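Side-chain contacts in alpha-L-rhamnosidase (Klebsiella oxytoca, PDB 4XHC), which hydrolyses terminal alpha-L-rhamnose from glycosides as a family 78 glycoside hydrolase and binds rhamnose in its pocket: residues A[225-228]-A[229-233]; A[264-267]-A[268-271]; A[392-395]-A[396-400]. All coordinates share one frame; numbering follows the deposited sequence.

How the contacts relate
From the N terminus, contact 1 comes first, at the C-terminal end of helix 214-230, contact 2 follows near the start of helix 264-276, and contact 3 lies early in helix 391-412. Each joins neighbouring turns of one continuous stretch, so none closes a long loop; they run in series, without nesting or crossing. Contacts 1 and 2 meet directly: Glu233 O probably accepts a hydrogen bond from Arg269 NE at 3.0 Å, and Met231 CE packs on Leu266 CD2, tying the exit of one helix to the next-but-one helix. Contact 3 stands apart on the far flank of the same helical domain, its centre about 29 Å from that of contact 2.

Contact 1. Residues A[225-228]-A[229-233]; sequences LTLQ and NCMQE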
loop_
_atom_site.group_PDB
_atom_site.type_symbol
_atom_site.label_atom_id
_atom_site.label_comp_id
_atom_site.label_asym_id
_atom_site.label_seq_id
_atom_site.Cartn_x
_atom_site.Cartn_y
_atom_site.Cartn_z
ATOM N N LEU A 225 31.723 1.264 3.366
ATOM C CA LEU A 225 30.379 0.945 2.850
ATOM C C LEU A 225 29.322 1.765 3.573
ATOM O O LEU A 225 28.355 2.216 2.956
ATOM C CB LEU A 225 30.057 -0.546 2.989
ATOM C CG LEU A 225 28.657 -1.000 2.533
ATOM C CD1 LEU A 225 28.375 -0.589 1.090
ATOM C CD2 LEU A 225 28.480 -2.508 2.720
ATOM N N THR A 226 29.522 1.952 4.879
ATOM C CA THR A 226 28.635 2.767 5.697
ATOM C C THR A 226 28.543 4.179 5.151
ATOM O O THR A 226 27.450 4.721 4.992
ATOM C CB THR A 226 29.112 2.841 7.165
ATOM O OG1 THR A 226 29.361 1.520 7.661
ATOM C CG2 THR A 226 28.063 3.509 8.025
ATOM N N LEU A 227 29.688 4.791 4.886
ATOM C CA LEU A 227 29.695 6.156 4.371
ATOM C C LEU A 227 29.045 6.200 2.992
ATOM O O LEU A 227 28.251 7.092 2.706
ATOM C CB LEU A 227 31.123 6.722 4.306
ATOM C CG LEU A 227 31.240 8.125 3.692
ATOM C CD1 LEU A 227 30.436 9.152 4.480
ATOM C CD2 LEU A 227 32.697 8.539 3.602
ATOM N N GLN A 228 29.391 5.234 2.148
ATOM C CA GLN A 228 28.878 5.189 0.792
ATOM C C GLN A 228 27.359 5.229 0.739
ATOM O O GLN A 228 26.786 5.944 -0.070
ATOM C CB GLN A 228 29.366 3.938 0.086
ATOM C CG GLN A 228 28.853 3.827 -1.336
ATOM C CD GLN A 228 29.547 2.730 -2.100
ATOM O OE1 GLN A 228 29.197 1.558 -1.974
ATOM N NE2 GLN A 228 30.543 3.103 -2.896
ATOM N N ASN A 229 26.709 4.455 1.593
ATOM C CA ASN A 229 25.251 4.404 1.580
ATOM C C ASN A 229 24.605 5.657 2.182
ATOM O O ASN A 229 23.468 5.997 1.848
ATOM C CB ASN A 229 24.737 3.120 2.249
ATOM C CG ASN A 229 24.965 1.880 1.387
ATOM O OD1 ASN A 229 25.352 1.978 0.224
ATOM N ND2 ASN A 229 24.743 0.708 1.959
ATOM N N CYS A 230 25.341 6.354 3.038
ATOM C CA CYS A 230 24.867 7.604 3.615
ATOM C C CYS A 230 25.050 8.799 2.663
ATOM O O CYS A 230 24.340 9.799 2.778
ATOM C CB CYS A 230 25.558 7.849 4.962
ATOM S SG CYS A 230 24.871 6.865 6.318
ATOM N N MET A 231 25.993 8.696 1.726
ATOM C CA MET A 231 26.240 9.767 0.752
ATOM C C MET A 231 25.244 9.729 -0.404
ATOM O O MET A 231 25.342 8.882 -1.283
ATOM C CB MET A 231 27.674 9.704 0.217
ATOM C CG MET A 231 28.707 10.231 1.206
ATOM S SD MET A 231 30.408 10.056 0.634
ATOM C CE MET A 231 30.429 11.255 -0.699
ATOM N N GLN A 232 24.283 10.647 -0.369
ATOM C CA GLN A 232 23.199 10.714 -1.344
ATOM C C GLN A 232 23.161 12.144 -1.891
ATOM O O GLN A 232 24.208 12.654 -2.290
ATOM C CB GLN A 232 21.878 10.294 -0.689
ATOM C CG GLN A 232 21.882 8.868 -0.132
ATOM C CD GLN A 232 21.848 7.804 -1.213
ATOM O OE1 GLN A 232 21.267 8.004 -2.288
ATOM N NE2 GLN A 232 22.462 6.657 -0.931
ATOM N N GLU A 233 21.993 12.794 -1.923
ATOM C CA GLU A 233 21.922 14.192 -2.375
ATOM C C GLU A 233 22.393 15.149 -1.280
ATOM O O GLU A 233 22.687 16.322 -1.545
ATOM C CB GLU A 233 20.522 14.546 -2.896
ATOM C CG GLU A 233 20.332 14.116 -4.351
ATOM C CD GLU A 233 18.911 14.270 -4.868
ATOM O OE1 GLU A 233 17.981 13.756 -4.211
ATOM O OE2 GLU A 233 18.729 14.887 -5.944
#
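Leu227 and Met231 make the main apolar contact, with the thioether sulfur set against the branch point of the leucine: Met231 SD lies 3.7 Å from Leu227 CG. The methionine CG also approaches one methyl, at 3.9 Å from Leu227 CD1. Met231 turns its CG to the side opposite its own carbonyl carbon (chi1 -76°), and from there the chain runs back along the last helical turn instead of following the backbone out. Helix 247-259 covers this pair, Gln253 and Val256 touching Leu227 and Asn257 touching Met231. A second, lighter contact sets a leucine methyl beside a carboxamide, with Leu225 CD1 4.0 Å from Asn229 ND2.

The backbone bonds record how helix 214-230 ends in the six-hairpin glycosidase domain. Asn229 N still gives a regular i to i-4 bond to Leu225 O at 3.1 Å, whereas Cys230 N to Thr226 O, at 3.3 Å, is weak. Met231 N then bonds to Leu227 O at 2.9 Å. Cys230 N to Leu227 O and Met231 N to Gln228 O add weak i to i-3 bonds in this final turn. Met231 itself is the first residue to leave helical backbone angles.

Beyond the last turn, the side chain of Gln232 folds back on the helix. Its NE2 donates a straight bond (166°) to Asn229 O at 3.0 Å; the acceptor lies close to the glutamine amide plane, while the nitrogen stands above the carbonyl plane. The same NE2 is also bonded to Val199 O, at the end of strand 187-200, and Asn229 ND2 is bonded to His102 O, at the start of strand 102-104.

Contact 2. Residues A[264-267]-A[268-271]; sequences HDLV and RRCL
Val267 and Leu271, one turn apart, are brought together by different first torsions: Val267 holds CG1 opposite its backbone N (chi1 179°), whereas Leu271 places CG beside its own N (chi1 -84°). The leucine side chain consequently lies back along the preceding turn, with CD1 4.4 Å from Val267 CG1 in a loose methyl-to-methyl contact, and its CG 3.6 Å from Val267 O. Farther round the helix, the extended chain of Arg269 runs past Leu266, the meeting being between Arg269 CD and Leu266 CD1 at 4.2 Å. Only the aliphatic part of the arginine takes part here, as its polar end runs on to other partners, NH1 to Ala43 O and NE to Glu233 O.

Backbone bonds of the usual i to i-4 kind link the two turns: Arg268 N bonds to His264 O at 3.0 Å, and Leu271 N to Val267 O at 2.9 Å. Tyr315, Phe308 and Val311 of helix 302-319 cover the valine and leucine, while Val267 also touches helix 247-259. The arrangement is i to i+3 and i to i+4 packing along helix 264-276, a helix wedged between neighbours in the (alpha/alpha)6 barrel of GH78 enzymes.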
loop_
_atom_site.group_PDB
_atom_site.type_symbol
_atom_site.label_atom_id
_atom_site.label_comp_id
_atom_site.label_asym_id
_atom_site.label_seq_id
_atom_site.Cartn_x
_atom_site.Cartn_y
_atom_site.Cartn_z
ATOM N N HIS A 264 34.537 17.036 -2.028
ATOM C CA HIS A 264 34.543 18.310 -1.298
ATOM C C HIS A 264 33.376 19.196 -1.698
ATOM O O HIS A 264 32.867 19.951 -0.881
ATOM C CB HIS A 264 35.872 19.054 -1.502
ATOM C CG HIS A 264 37.058 18.308 -0.972
ATOM N ND1 HIS A 264 38.151 17.993 -1.753
ATOM C CD2 HIS A 264 37.303 17.783 0.254
ATOM C CE1 HIS A 264 39.024 17.317 -1.028
ATOM N NE2 HIS A 264 38.534 17.176 0.193
ATOM N N ASP A 265 32.953 19.094 -2.953
ATOM C CA ASP A 265 31.764 19.804 -3.423
ATOM C C ASP A 265 30.533 19.513 -2.552
ATOM O O ASP A 265 29.683 20.380 -2.353
ATOM C CB ASP A 265 31.474 19.478 -4.906
ATOM C CG ASP A 265 31.394 17.971 -5.187
ATOM O OD1 ASP A 265 32.366 17.251 -4.890
ATOM O OD2 ASP A 265 30.365 17.506 -5.719
ATOM N N LEU A 266 30.440 18.295 -2.036
ATOM C CA LEU A 266 29.292 17.905 -1.232
ATOM C C LEU A 266 29.366 18.461 0.192
ATOM O O LEU A 266 28.344 18.772 0.794
ATOM C CB LEU A 266 29.156 16.377 -1.219
ATOM C CG LEU A 266 27.870 15.828 -0.598
ATOM C CD1 LEU A 266 26.640 16.372 -1.312
ATOM C CD2 LEU A 266 27.880 14.307 -0.607
ATOM N N VAL A 267 30.576 18.579 0.730
ATOM C CA VAL A 267 30.777 19.214 2.045
ATOM C C VAL A 267 30.436 20.697 1.943
ATOM O O VAL A 267 29.803 21.275 2.818
ATOM C CB VAL A 267 32.230 19.060 2.555
ATOM C CG1 VAL A 267 32.405 19.747 3.901
ATOM C CG2 VAL A 267 32.598 17.585 2.665
ATOM N N ARG A 268 30.866 21.296 0.848
ATOM C CA ARG A 268 30.570 22.690 0.547
ATOM C C ARG A 268 29.073 22.936 0.420
ATOM O O ARG A 268 28.569 23.913 0.956
ATOM C CB ARG A 268 31.256 23.075 -0.758
ATOM C CG ARG A 268 31.233 24.547 -1.073
ATOM C CD ARG A 268 31.889 24.772 -2.415
ATOM N NE ARG A 268 31.809 26.173 -2.795
ATOM C CZ ARG A 268 31.713 26.610 -4.044
ATOM N NH1 ARG A 268 31.670 25.755 -5.064
ATOM N NH2 ARG A 268 31.652 27.915 -4.275
ATOM N N ARG A 269 28.376 22.044 -0.292
ATOM C CA ARG A 269 26.921 22.135 -0.447
ATOM C C ARG A 269 26.232 22.121 0.920
ATOM O O ARG A 269 25.314 22.899 1.182
ATOM C CB ARG A 269 26.395 20.983 -1.317
ATOM C CG ARG A 269 24.879 20.793 -1.269
ATOM C CD ARG A 269 24.395 19.791 -2.304
ATOM N NE ARG A 269 23.095 19.219 -1.954
ATOM C CZ ARG A 269 21.909 19.784 -2.196
ATOM N NH1 ARG A 269 21.804 20.970 -2.795
ATOM N NH2 ARG A 269 20.803 19.149 -1.832
ATOM N N CYS A 270 26.703 21.242 1.795
ATOM C CA CYS A 270 26.067 21.050 3.084
ATOM C C CYS A 270 26.382 22.205 4.030
ATOM O O CYS A 270 25.531 22.591 4.828
ATOM C CB CYS A 270 26.415 19.665 3.655
ATOM S SG CYS A 270 25.639 18.310 2.684
ATOM N N LEU A 271 27.567 22.798 3.900
ATOM C CA LEU A 271 27.879 24.041 4.621
ATOM C C LEU A 271 26.952 25.191 4.224
ATOM O O LEU A 271 26.464 25.917 5.086
ATOM C CB LEU A 271 29.333 24.469 4.404
ATOM C CG LEU A 271 30.383 23.829 5.315
ATOM C CD1 LEU A 271 31.782 24.049 4.755
ATOM C CD2 LEU A 271 30.280 24.357 6.740
#

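Contact 3. Residues A[392-395]-A[396-400]; sequences ELAV and SYRQR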
loop_
_atom_site.group_PDB
_atom_site.type_symbol
_atom_site.label_atom_id
_atom_site.label_comp_id
_atom_site.label_asym_id
_atom_site.label_seq_id
_atom_site.Cartn_x
_atom_site.Cartn_y
_atom_site.Cartn_z
ATOM N N GLU A 392 41.793 41.228 14.098
ATOM C CA GLU A 392 41.540 42.061 15.274
ATOM C C GLU A 392 40.680 41.363 16.336
ATOM O O GLU A 392 40.833 41.585 17.539
ATOM C CB GLU A 392 40.897 43.381 14.823
ATOM C CG GLU A 392 41.122 44.552 15.780
ATOM C CD GLU A 392 42.599 44.854 15.953
ATOM O OE1 GLU A 392 43.112 45.667 15.154
ATOM O OE2 GLU A 392 43.248 44.258 16.855
ATOM N N LEU A 393 39.794 40.498 15.875
ATOM C CA LEU A 393 38.912 39.739 16.747
ATOM C C LEU A 393 39.635 38.575 17.441
ATOM O O LEU A 393 39.263 38.182 18.550
ATOM C CB LEU A 393 37.734 39.218 15.913
ATOM C CG LEU A 393 36.619 38.455 16.615
ATOM C CD1 LEU A 393 36.043 39.256 17.774
ATOM C CD2 LEU A 393 35.538 38.111 15.605
ATOM N N ALA A 394 40.639 38.004 16.774
ATOM C CA ALA A 394 41.421 36.902 17.346
ATOM C C ALA A 394 42.055 37.301 18.665
ATOM O O ALA A 394 42.164 36.474 19.567
ATOM C CB ALA A 394 42.497 36.439 16.374
ATOM N N VAL A 395 42.446 38.567 18.786
ATOM C CA VAL A 395 43.057 39.053 20.020
ATOM C C VAL A 395 42.130 38.840 21.222
ATOM O O VAL A 395 42.565 38.292 22.244
ATOM C CB VAL A 395 43.441 40.548 19.952
ATOM C CG1 VAL A 395 44.044 40.987 21.279
ATOM C CG2 VAL A 395 44.408 40.817 18.801
ATOM N N SER A 396 40.869 39.264 21.103
ATOM C CA SER A 396 39.912 39.134 22.210
ATOM C C SER A 396 39.424 37.693 22.388
ATOM O O SER A 396 39.234 37.250 23.514
ATOM C CB SER A 396 38.736 40.103 22.058
ATOM O OG SER A 396 38.092 39.933 20.818
ATOM N N TYR A 397 39.234 36.958 21.294
ATOM C CA TYR A 397 38.952 35.517 21.378
ATOM C C TYR A 397 40.039 34.735 22.145
ATOM O O TYR A 397 39.721 33.806 22.888
ATOM C CB TYR A 397 38.782 34.915 19.976
ATOM C CG TYR A 397 37.404 35.044 19.337
ATOM C CD1 TYR A 397 36.367 35.767 19.941
ATOM C CD2 TYR A 397 37.152 34.460 18.089
ATOM C CE1 TYR A 397 35.122 35.880 19.339
ATOM C CE2 TYR A 397 35.911 34.573 17.477
ATOM C CZ TYR A 397 34.898 35.283 18.108
ATOM O OH TYR A 397 33.661 35.391 17.506
ATOM N N ARG A 398 41.309 35.108 21.984
ATOM C CA ARG A 398 42.385 34.438 22.734
ATOM C C ARG A 398 42.280 34.652 24.234
ATOM O O ARG A 398 42.579 33.741 25.008
ATOM C CB ARG A 398 43.779 34.868 22.258
ATOM C CG ARG A 398 44.270 34.063 21.067
ATOM C CD ARG A 398 45.717 34.358 20.688
ATOM N NE ARG A 398 45.825 34.445 19.230
ATOM C CZ ARG A 398 46.006 35.571 18.535
ATOM N NH1 ARG A 398 46.140 36.750 19.143
ATOM N NH2 ARG A 398 46.062 35.514 17.204
ATOM N N GLN A 399 41.884 35.859 24.638
ATOM C CA GLN A 399 41.676 36.170 26.057
ATOM C C GLN A 399 40.498 35.391 26.599
ATOM O O GLN A 399 40.535 34.892 27.715
ATOM C CB GLN A 399 41.417 37.652 26.268
ATOM C CG GLN A 399 42.614 38.510 25.949
ATOM C CD GLN A 399 42.322 39.972 26.143
ATOM O OE1 GLN A 399 42.383 40.460 27.265
ATOM N NE2 GLN A 399 42.030 40.688 25.059
ATOM N N ARG A 400 39.453 35.302 25.795
ATOM C CA ARG A 400 38.254 34.600 26.185
ATOM C C ARG A 400 38.499 33.098 26.356
ATOM O O ARG A 400 37.964 32.478 27.277
ATOM C CB ARG A 400 37.167 34.832 25.152
ATOM C CG ARG A 400 35.772 34.609 25.689
ATOM C CD ARG A 400 35.284 35.907 26.325
ATOM N NE ARG A 400 33.842 35.964 26.576
ATOM C CZ ARG A 400 33.178 35.260 27.495
ATOM N NH1 ARG A 400 33.802 34.397 28.306
ATOM N NH2 ARG A 400 31.858 35.422 27.591
#
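Leu393 O is gripped by two donors from the following turn. Tyr397 N bonds to it at 3.0 Å, the regular helical bond, and Ser396 OG adds a second at 3.1 Å. The serine hydroxyl can do so because chi1 of 56° sets OG between its backbone N and carbonyl carbon, turned back toward the preceding turn; it approaches the carbonyl from the flank and not end on. The same hydroxyl oxygen also brushes a leucine methyl, 3.7 Å from Leu393 CD1.

The side chain of Leu393 lies over one face of the Tyr397 ring. Its CG stands above the middle of the ring, 3.9 Å from the centroid and 11° off the normal, a CH-pi contact. The two methyls spread over the ring, CD1 near Tyr397 CE1 and CD2 reaching Tyr397 CZ, so the branched end spans the phenolic half of the face. Elsewhere the tyrosine is packed by helix 368-389, through Leu379, Ala382 and Ile383, and by Arg333 and Val336 of helix 322-340.

On another side of the helix, Arg398 bends at chi3 and brings its guanidinium back along the preceding turn. Ala394 CB approaches one face of this flat group, 3.8 Å from Arg398 NH2, while Ala394 O accepts the backbone bond of Arg398 N at 2.9 Å. NH2 is also held in a salt bridge by Glu387, near the end of helix 368-389. Leu393 and Tyr397 pack against helix 322-340, Tyr397 also against 368-389, and Arg398 reaches across to that preceding helix, the packing of a helical hairpin in which 368-389 and 391-412 are joined by a tight turn.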